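Local atomic coordinates of galectin (PDB entry 6E20), a protein that binds beta-galactoside-containing glycans as a galectin of the zebrafish, and probably takes part in innate immune recognition, including that of a viral envelope glycoprotein. Residues Asn29-Ile34 with His44-Phe49; Ile58-Phe63 with Ser104-Pro109. All blocks are in the same frame, centred on the assembly; numbering follows the deposited sequence.

In the fold
From the N terminus, the chain reaches strand 30-34, turns, and comes back along strand 40-47. Interaction 1 closes this hairpin, with nine residues between its segments. The chain then runs into strand 58-64, hydrogen-bonded alongside strand 40-47: Asn46 N lies 2.8 Å from Val59 O, a probable hydrogen bond. Interaction 2 opens there and closes a longer loop of 40 residues, ending at strand 105-109 of the opposing sheet. The two contacts therefore follow in series. The first works within one sheet, the second joins the two sheets of the beta sandwich, and both touch the galactose.

Interaction 1. Residues Asn29-Ile34 with His44-Phe49. With GAL (beta-D-galactopyranose), chain D; NDG (2-acetamido-2-deoxy-alpha-D-glucopyranose), chain C.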
loop_
_atom_site.group_PDB
_atom_site.type_symbol
_atom_site.label_atom_id
_atom_site.label_comp_id
_atom_site.label_asym_id
_atom_site.label_seq_id
_atom_site.Cartn_x
_atom_site.Cartn_y
_atom_site.Cartn_z
ATOM N N ASN B 29 -0.010 -10.192 18.753
ATOM C CA ASN B 29 -0.991 -10.465 17.681
ATOM C C ASN B 29 -0.949 -9.311 16.678
ATOM O O ASN B 29 -0.380 -8.214 17.013
ATOM C CB ASN B 29 -2.396 -10.682 18.264
ATOM C CG ASN B 29 -3.117 -9.407 18.637
ATOM O OD1 ASN B 29 -2.668 -8.667 19.526
ATOM N ND2 ASN B 29 -4.200 -9.123 17.924
ATOM N N PHE B 30 -1.590 -9.510 15.526
ATOM C CA PHE B 30 -1.786 -8.450 14.505
ATOM C C PHE B 30 -2.964 -8.846 13.645
ATOM O O PHE B 30 -3.357 -10.010 13.730
ATOM C CB PHE B 30 -0.524 -8.200 13.671
ATOM C CG PHE B 30 -0.063 -9.338 12.798
ATOM C CD1 PHE B 30 0.850 -10.272 13.265
ATOM C CD2 PHE B 30 -0.503 -9.454 11.482
ATOM C CE1 PHE B 30 1.292 -11.309 12.451
ATOM C CE2 PHE B 30 -0.077 -10.498 10.669
ATOM C CZ PHE B 30 0.840 -11.410 11.147
ATOM N N ALA B 31 -3.516 -7.910 12.883
ATOM C CA ALA B 31 -4.725 -8.178 12.073
ATOM C C ALA B 31 -4.650 -7.419 10.754
ATOM O O ALA B 31 -4.183 -6.258 10.735
ATOM C CB ALA B 31 -5.986 -7.842 12.840
ATOM N N ILE B 32 -5.112 -8.113 9.717
ATOM C CA ILE B 32 -5.420 -7.623 8.352
ATOM C C ILE B 32 -6.933 -7.522 8.279
ATOM O O ILE B 32 -7.615 -8.527 8.564
ATOM C CB ILE B 32 -4.880 -8.580 7.272
ATOM C CG1 ILE B 32 -3.361 -8.785 7.384
ATOM C CG2 ILE B 32 -5.285 -8.077 5.910
ATOM C CD1 ILE B 32 -2.922 -10.218 7.187
ATOM N N ASN B 33 -7.415 -6.328 7.978
ATOM C CA ASN B 33 -8.855 -6.002 7.868
ATOM C C ASN B 33 -9.090 -5.613 6.421
ATOM O O ASN B 33 -8.478 -4.620 5.985
ATOM C CB ASN B 33 -9.230 -4.898 8.859
ATOM C CG ASN B 33 -9.031 -5.338 10.293
ATOM O OD1 ASN B 33 -8.140 -4.859 11.013
ATOM N ND2 ASN B 33 -9.854 -6.264 10.719
ATOM N N ILE B 34 -9.909 -6.390 5.704
ATOM C CA ILE B 34 -10.342 -6.048 4.326
ATOM C C ILE B 34 -11.861 -5.812 4.346
ATOM O O ILE B 34 -12.627 -6.672 4.881
ATOM C CB ILE B 34 -9.921 -7.140 3.335
ATOM C CG1 ILE B 34 -8.415 -7.430 3.386
ATOM C CG2 ILE B 34 -10.378 -6.781 1.927
ATOM C CD1 ILE B 34 -8.024 -8.709 2.649
ATOM N N HIS B 44 -11.489 -10.114 8.681
ATOM C CA HIS B 44 -10.576 -9.815 9.801
ATOM C C HIS B 44 -9.692 -11.047 9.997
ATOM O O HIS B 44 -10.215 -12.080 10.410
ATOM C CB HIS B 44 -11.376 -9.460 11.046
ATOM C CG HIS B 44 -10.577 -9.391 12.301
ATOM N ND1 HIS B 44 -9.894 -8.258 12.651
ATOM C CD2 HIS B 44 -10.404 -10.281 13.312
ATOM C CE1 HIS B 44 -9.329 -8.432 13.842
ATOM N NE2 HIS B 44 -9.604 -9.692 14.268
ATOM N N MET B 45 -8.410 -10.951 9.679
ATOM C CA MET B 45 -7.499 -12.116 9.834
ATOM C C MET B 45 -6.477 -11.758 10.906
ATOM O O MET B 45 -5.726 -10.794 10.688
ATOM C CB MET B 45 -6.793 -12.467 8.531
ATOM C CG MET B 45 -5.851 -13.635 8.699
ATOM S SD MET B 45 -4.792 -13.788 7.285
ATOM C CE MET B 45 -3.510 -14.843 7.969
ATOM N N ASN B 46 -6.453 -12.525 11.988
ATOM C CA ASN B 46 -5.824 -12.104 13.260
ATOM C C ASN B 46 -4.927 -13.236 13.744
ATOM O O ASN B 46 -5.327 -14.046 14.585
ATOM C CB ASN B 46 -6.911 -11.620 14.218
ATOM C CG ASN B 46 -6.397 -11.176 15.568
ATOM O OD1 ASN B 46 -7.063 -11.407 16.574
ATOM N ND2 ASN B 46 -5.229 -10.552 15.588
ATOM N N PRO B 47 -3.694 -13.346 13.193
ATOM C CA PRO B 47 -2.659 -14.187 13.797
ATOM C C PRO B 47 -2.363 -13.722 15.235
ATOM O O PRO B 47 -2.050 -12.562 15.437
ATOM C CB PRO B 47 -1.471 -14.029 12.848
ATOM C CG PRO B 47 -2.112 -13.658 11.515
ATOM C CD PRO B 47 -3.245 -12.737 11.927
ATOM N N ARG B 48 -2.544 -14.632 16.195
ATOM C CA ARG B 48 -2.330 -14.417 17.647
ATOM C C ARG B 48 -1.138 -15.258 18.122
ATOM O O ARG B 48 -1.271 -16.502 18.209
ATOM C CB ARG B 48 -3.634 -14.750 18.377
ATOM C CG ARG B 48 -4.799 -13.838 17.993
ATOM C CD ARG B 48 -6.084 -14.263 18.690
ATOM N NE ARG B 48 -7.221 -13.420 18.326
ATOM C CZ ARG B 48 -8.436 -13.519 18.853
ATOM N NH1 ARG B 48 -8.707 -14.429 19.771
ATOM N NH2 ARG B 48 -9.387 -12.701 18.472
ATOM N N PHE B 49 -0.022 -14.602 18.457
ATOM C CA PHE B 49 1.110 -15.240 19.170
ATOM C C PHE B 49 0.586 -15.650 20.544
ATOM O O PHE B 49 0.687 -16.845 20.937
ATOM C CB PHE B 49 2.310 -14.290 19.279
ATOM C CG PHE B 49 2.915 -13.964 17.941
ATOM C CD1 PHE B 49 3.723 -14.895 17.301
ATOM C CD2 PHE B 49 2.595 -12.784 17.280
ATOM C CE1 PHE B 49 4.234 -14.637 16.039
ATOM C CE2 PHE B 49 3.130 -12.511 16.035
ATOM C CZ PHE B 49 3.935 -13.450 15.403
HETATM C C1 GAL D . -12.136 -10.680 19.689
HETATM C C2 GAL D . -11.020 -9.666 19.664
HETATM C C3 GAL D . -11.176 -8.751 18.454
HETATM C C4 GAL D . -11.285 -9.596 17.183
HETATM C C5 GAL D . -12.449 -10.597 17.348
HETATM C C6 GAL D . -12.624 -11.561 16.149
HETATM O O2 GAL D . -11.130 -8.913 20.874
HETATM O O3 GAL D . -10.070 -7.886 18.365
HETATM O O4 GAL D . -10.024 -10.251 17.042
HETATM O O5 GAL D . -12.220 -11.409 18.497
HETATM O O6 GAL D . -13.580 -12.595 16.447
HETATM C C1 NDG C . -14.025 -14.460 22.849
HETATM C C2 NDG C . -12.983 -14.891 21.758
HETATM C C3 NDG C . -12.074 -13.790 21.323
HETATM C C4 NDG C . -12.842 -12.499 21.086
HETATM C C5 NDG C . -13.555 -12.119 22.386
HETATM C C6 NDG C . -14.256 -10.748 22.309
HETATM C C7 NDG C . -12.566 -17.135 22.078
HETATM C C8 NDG C . -12.345 -18.626 22.008
HETATM O O5 NDG C . -14.523 -13.126 22.699
HETATM O O3 NDG C . -11.465 -14.332 20.155
HETATM O O4 NDG C . -11.846 -11.538 20.780
HETATM O O6 NDG C . -15.146 -10.740 21.178
HETATM O O7 NDG C . -13.505 -16.606 22.223
HETATM N N2 NDG C . -11.985 -15.977 21.990
HETATM O O1 NDG C . -13.493 -14.620 24.148
#
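Ile32 and Met45 are a hydrogen-bonded pair of the antiparallel beta hairpin formed by strands 30-34 and 40-47, in the sugar-binding sheet of the galectin sandwich. The backbone does the first part of the joining: Met45 N donates to Ile32 O at 2.8 Å, Ile32 N returns the bond to Met45 O, and Phe30 N reaches Pro47 O. Pro47 has no N-H to offer Phe30 O, and a side chain supplies the bond instead. Asn46 holds CG trans to its own backbone N (chi1 179°), which brings the amide between the Phe30 carbonyl and the Arg48 guanidinium. Its ND2 donates to Phe30 O at 2.7 Å, from above the carbonyl plane.

The apolar contacts face the interior. Pro47 lies over one face of the Phe30 ring as an off-centre CH-pi contact, with CG 3.7 Å from Phe30 CZ, and Phe49 CE2 sits at that ring's edge. Ile32 and Met45 run side by side, CD1 4.0 Å from SD.

On the other face the side chains turn to the glycan. His44 NE2 and galactose O4 are hydrogen-bonded at 2.9 Å. Arg48 gives both NH1 and NH2 to O3 of the N-acetylglucosamine, NH2 also reaches galactose O4, and NH1 has a salt-bridge partner in Asp54. Asn46 helps hold the guanidinium in its orientation: Arg48 NE points at Asn46 OD1, 2.7 Å away with a nearly straight 170° at the hydrogen.

Interaction 2. Residues Ile58-Phe63 with Ser104-Pro109; sequences IVCNSF and SEIHFP. With GAL (beta-D-galactopyranose), chain D.
Asn61 ND2, on a residue whose backbone rests against the Phe108 ring, is gripped from two quarters: it donates to O6 of the galactose at 2.8 Å, almost straight at 171°, and to the carbonyl O of the modified cysteine at position 69. The other end of the amide is also held, since Asn61 OD1 takes the N-H of Ser62 (Ser62 N to Asn61 OD1, 2.7 Å) and a bond from Arg111 NH1. With both ends tied, the amide is fixed in rotation and presents its NH2 to the sugar. Arg111 also bonds Ser62 OG.

No hydrogen bond links the two strands; they meet through apolar side chains and, at the Phe108 ring, the main chain of 60-62. CG of Phe108 stands opposite its own backbone N (chi1 -179°), and this sends the ring out to the other strand, where it runs obliquely along the backbone of Cys60 and Asn61. Its CD1 lies 3.5 Å from Cys60 CB, and its CZ is equally near the carbonyl carbon, C, of Asn61. Farther along, the ends of two isoleucines meet, Ile58 CD1 3.7 Å from Ile106 CD1, while Ile106 CG2 is 4.2 Å from Cys60 SG.

This is face-to-face packing in the beta sandwich of the galectin fold. Segments 58-63 and 105-109 run nearly parallel, 17° apart, with their axes 8.1 Å from each other at the closest. Strand 58-64 lies between strands 40-47 and 72-74 in the sugar-binding sheet, and strand 105-109 is, within this chain, an edge strand of the five-stranded sheet, beside strand 95-99.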
loop_
_atom_site.group_PDB
_atom_site.type_symbol
_atom_site.label_atom_id
_atom_site.label_comp_id
_atom_site.label_asym_id
_atom_site.label_seq_id
_atom_site.Cartn_x
_atom_site.Cartn_y
_atom_site.Cartn_z
ATOM N N ILE B 58 -4.558 -18.547 14.406
ATOM C CA ILE B 58 -5.100 -17.546 13.450
ATOM C C ILE B 58 -6.620 -17.537 13.630
ATOM O O ILE B 58 -7.255 -18.584 13.432
ATOM C CB ILE B 58 -4.686 -17.838 11.989
ATOM C CG1 ILE B 58 -3.176 -18.062 11.828
ATOM C CG2 ILE B 58 -5.163 -16.719 11.073
ATOM C CD1 ILE B 58 -2.809 -18.513 10.430
ATOM N N VAL B 59 -7.162 -16.399 14.053
ATOM C CA VAL B 59 -8.628 -16.184 14.166
ATOM C C VAL B 59 -9.096 -15.333 12.991
ATOM O O VAL B 59 -8.568 -14.208 12.798
ATOM C CB VAL B 59 -9.008 -15.554 15.517
ATOM C CG1 VAL B 59 -10.506 -15.279 15.569
ATOM C CG2 VAL B 59 -8.571 -16.435 16.671
ATOM N N CYS B 60 -10.046 -15.844 12.216
ATOM C CA CYS B 60 -10.705 -15.061 11.143
ATOM C C CYS B 60 -12.163 -14.816 11.539
ATOM O O CYS B 60 -12.791 -15.701 12.153
ATOM C CB CYS B 60 -10.600 -15.742 9.785
ATOM S SG CYS B 60 -8.874 -15.964 9.264
ATOM N N ASN B 61 -12.670 -13.640 11.204
ATOM C CA ASN B 61 -14.071 -13.258 11.506
ATOM C C ASN B 61 -14.460 -12.130 10.567
ATOM O O ASN B 61 -13.609 -11.642 9.777
ATOM C CB ASN B 61 -14.246 -12.871 12.983
ATOM C CG ASN B 61 -15.644 -13.149 13.494
ATOM O OD1 ASN B 61 -16.573 -13.297 12.699
ATOM N ND2 ASN B 61 -15.800 -13.241 14.803
ATOM N N SER B 62 -15.703 -11.707 10.664
ATOM C CA SER B 62 -16.202 -10.533 9.930
ATOM C C SER B 62 -16.846 -9.620 10.965
ATOM O O SER B 62 -17.267 -10.137 11.987
ATOM C CB SER B 62 -17.142 -10.920 8.840
ATOM O OG SER B 62 -18.199 -11.653 9.379
ATOM N N PHE B 63 -16.840 -8.316 10.711
ATOM C CA PHE B 63 -17.349 -7.278 11.646
ATOM C C PHE B 63 -18.314 -6.399 10.867
ATOM O O PHE B 63 -17.924 -5.857 9.825
ATOM C CB PHE B 63 -16.190 -6.467 12.236
ATOM C CG PHE B 63 -16.635 -5.407 13.217
ATOM C CD1 PHE B 63 -16.929 -5.736 14.530
ATOM C CD2 PHE B 63 -16.795 -4.093 12.816
ATOM C CE1 PHE B 63 -17.384 -4.774 15.422
ATOM C CE2 PHE B 63 -17.215 -3.119 13.711
ATOM C CZ PHE B 63 -17.518 -3.466 15.011
ATOM N N SER B 104 0.519 -23.386 3.072
ATOM C CA SER B 104 -0.782 -23.847 3.619
ATOM C C SER B 104 -1.857 -22.787 3.345
ATOM O O SER B 104 -1.488 -21.652 2.983
ATOM C CB SER B 104 -0.668 -24.142 5.070
ATOM O OG SER B 104 -0.284 -22.968 5.763
ATOM N N GLU B 105 -3.134 -23.148 3.483
ATOM C CA GLU B 105 -4.284 -22.294 3.062
ATOM C C GLU B 105 -5.326 -22.181 4.169
ATOM O O GLU B 105 -5.492 -23.157 4.929
ATOM C CB GLU B 105 -5.017 -22.869 1.851
ATOM C CG GLU B 105 -4.217 -22.786 0.583
ATOM C CD GLU B 105 -4.882 -23.450 -0.605
ATOM O OE1 GLU B 105 -5.999 -24.015 -0.447
ATOM O OE2 GLU B 105 -4.304 -23.362 -1.680
ATOM N N ILE B 106 -6.046 -21.059 4.183
ATOM C CA ILE B 106 -7.231 -20.799 5.042
ATOM C C ILE B 106 -8.371 -20.438 4.098
ATOM O O ILE B 106 -8.144 -19.586 3.215
ATOM C CB ILE B 106 -6.984 -19.646 6.038
ATOM C CG1 ILE B 106 -5.778 -19.908 6.931
ATOM C CG2 ILE B 106 -8.237 -19.358 6.859
ATOM C CD1 ILE B 106 -5.373 -18.721 7.787
ATOM N N HIS B 107 -9.544 -21.038 4.294
ATOM C CA HIS B 107 -10.782 -20.732 3.540
ATOM C C HIS B 107 -11.675 -19.987 4.514
ATOM O O HIS B 107 -11.924 -20.538 5.570
ATOM C CB HIS B 107 -11.447 -22.019 3.031
ATOM C CG HIS B 107 -10.651 -22.735 1.995
ATOM N ND1 HIS B 107 -9.459 -23.387 2.285
ATOM C CD2 HIS B 107 -10.853 -22.891 0.667
ATOM C CE1 HIS B 107 -8.961 -23.906 1.175
ATOM N NE2 HIS B 107 -9.799 -23.609 0.160
ATOM N N PHE B 108 -12.066 -18.755 4.214
ATOM C CA PHE B 108 -12.997 -17.973 5.067
ATOM C C PHE B 108 -14.103 -17.426 4.174
ATOM O O PHE B 108 -13.804 -16.822 3.150
ATOM C CB PHE B 108 -12.261 -16.864 5.824
ATOM C CG PHE B 108 -13.190 -16.070 6.714
ATOM C CD1 PHE B 108 -13.494 -16.507 7.988
ATOM C CD2 PHE B 108 -13.827 -14.940 6.240
ATOM C CE1 PHE B 108 -14.402 -15.812 8.774
ATOM C CE2 PHE B 108 -14.717 -14.238 7.040
ATOM C CZ PHE B 108 -15.007 -14.674 8.299
ATOM N N PRO B 109 -15.396 -17.637 4.499
ATOM C CA PRO B 109 -16.462 -17.145 3.643
ATOM C C PRO B 109 -16.475 -15.621 3.522
ATOM O O PRO B 109 -16.285 -14.890 4.500
ATOM C CB PRO B 109 -17.739 -17.676 4.303
ATOM C CG PRO B 109 -17.354 -17.805 5.749
ATOM C CD PRO B 109 -15.923 -18.308 5.693
HETATM C C1 GAL D . -12.136 -10.680 19.689
HETATM C C2 GAL D . -11.020 -9.666 19.664
HETATM C C3 GAL D . -11.176 -8.751 18.454
HETATM C C4 GAL D . -11.285 -9.596 17.183
HETATM C C5 GAL D . -12.449 -10.597 17.348
HETATM C C6 GAL D . -12.624 -11.561 16.149
HETATM O O2 GAL D . -11.130 -8.913 20.874
HETATM O O3 GAL D . -10.070 -7.886 18.365
HETATM O O4 GAL D . -10.024 -10.251 17.042
HETATM O O5 GAL D . -12.220 -11.409 18.497
HETATM O O6 GAL D . -13.580 -12.595 16.447
#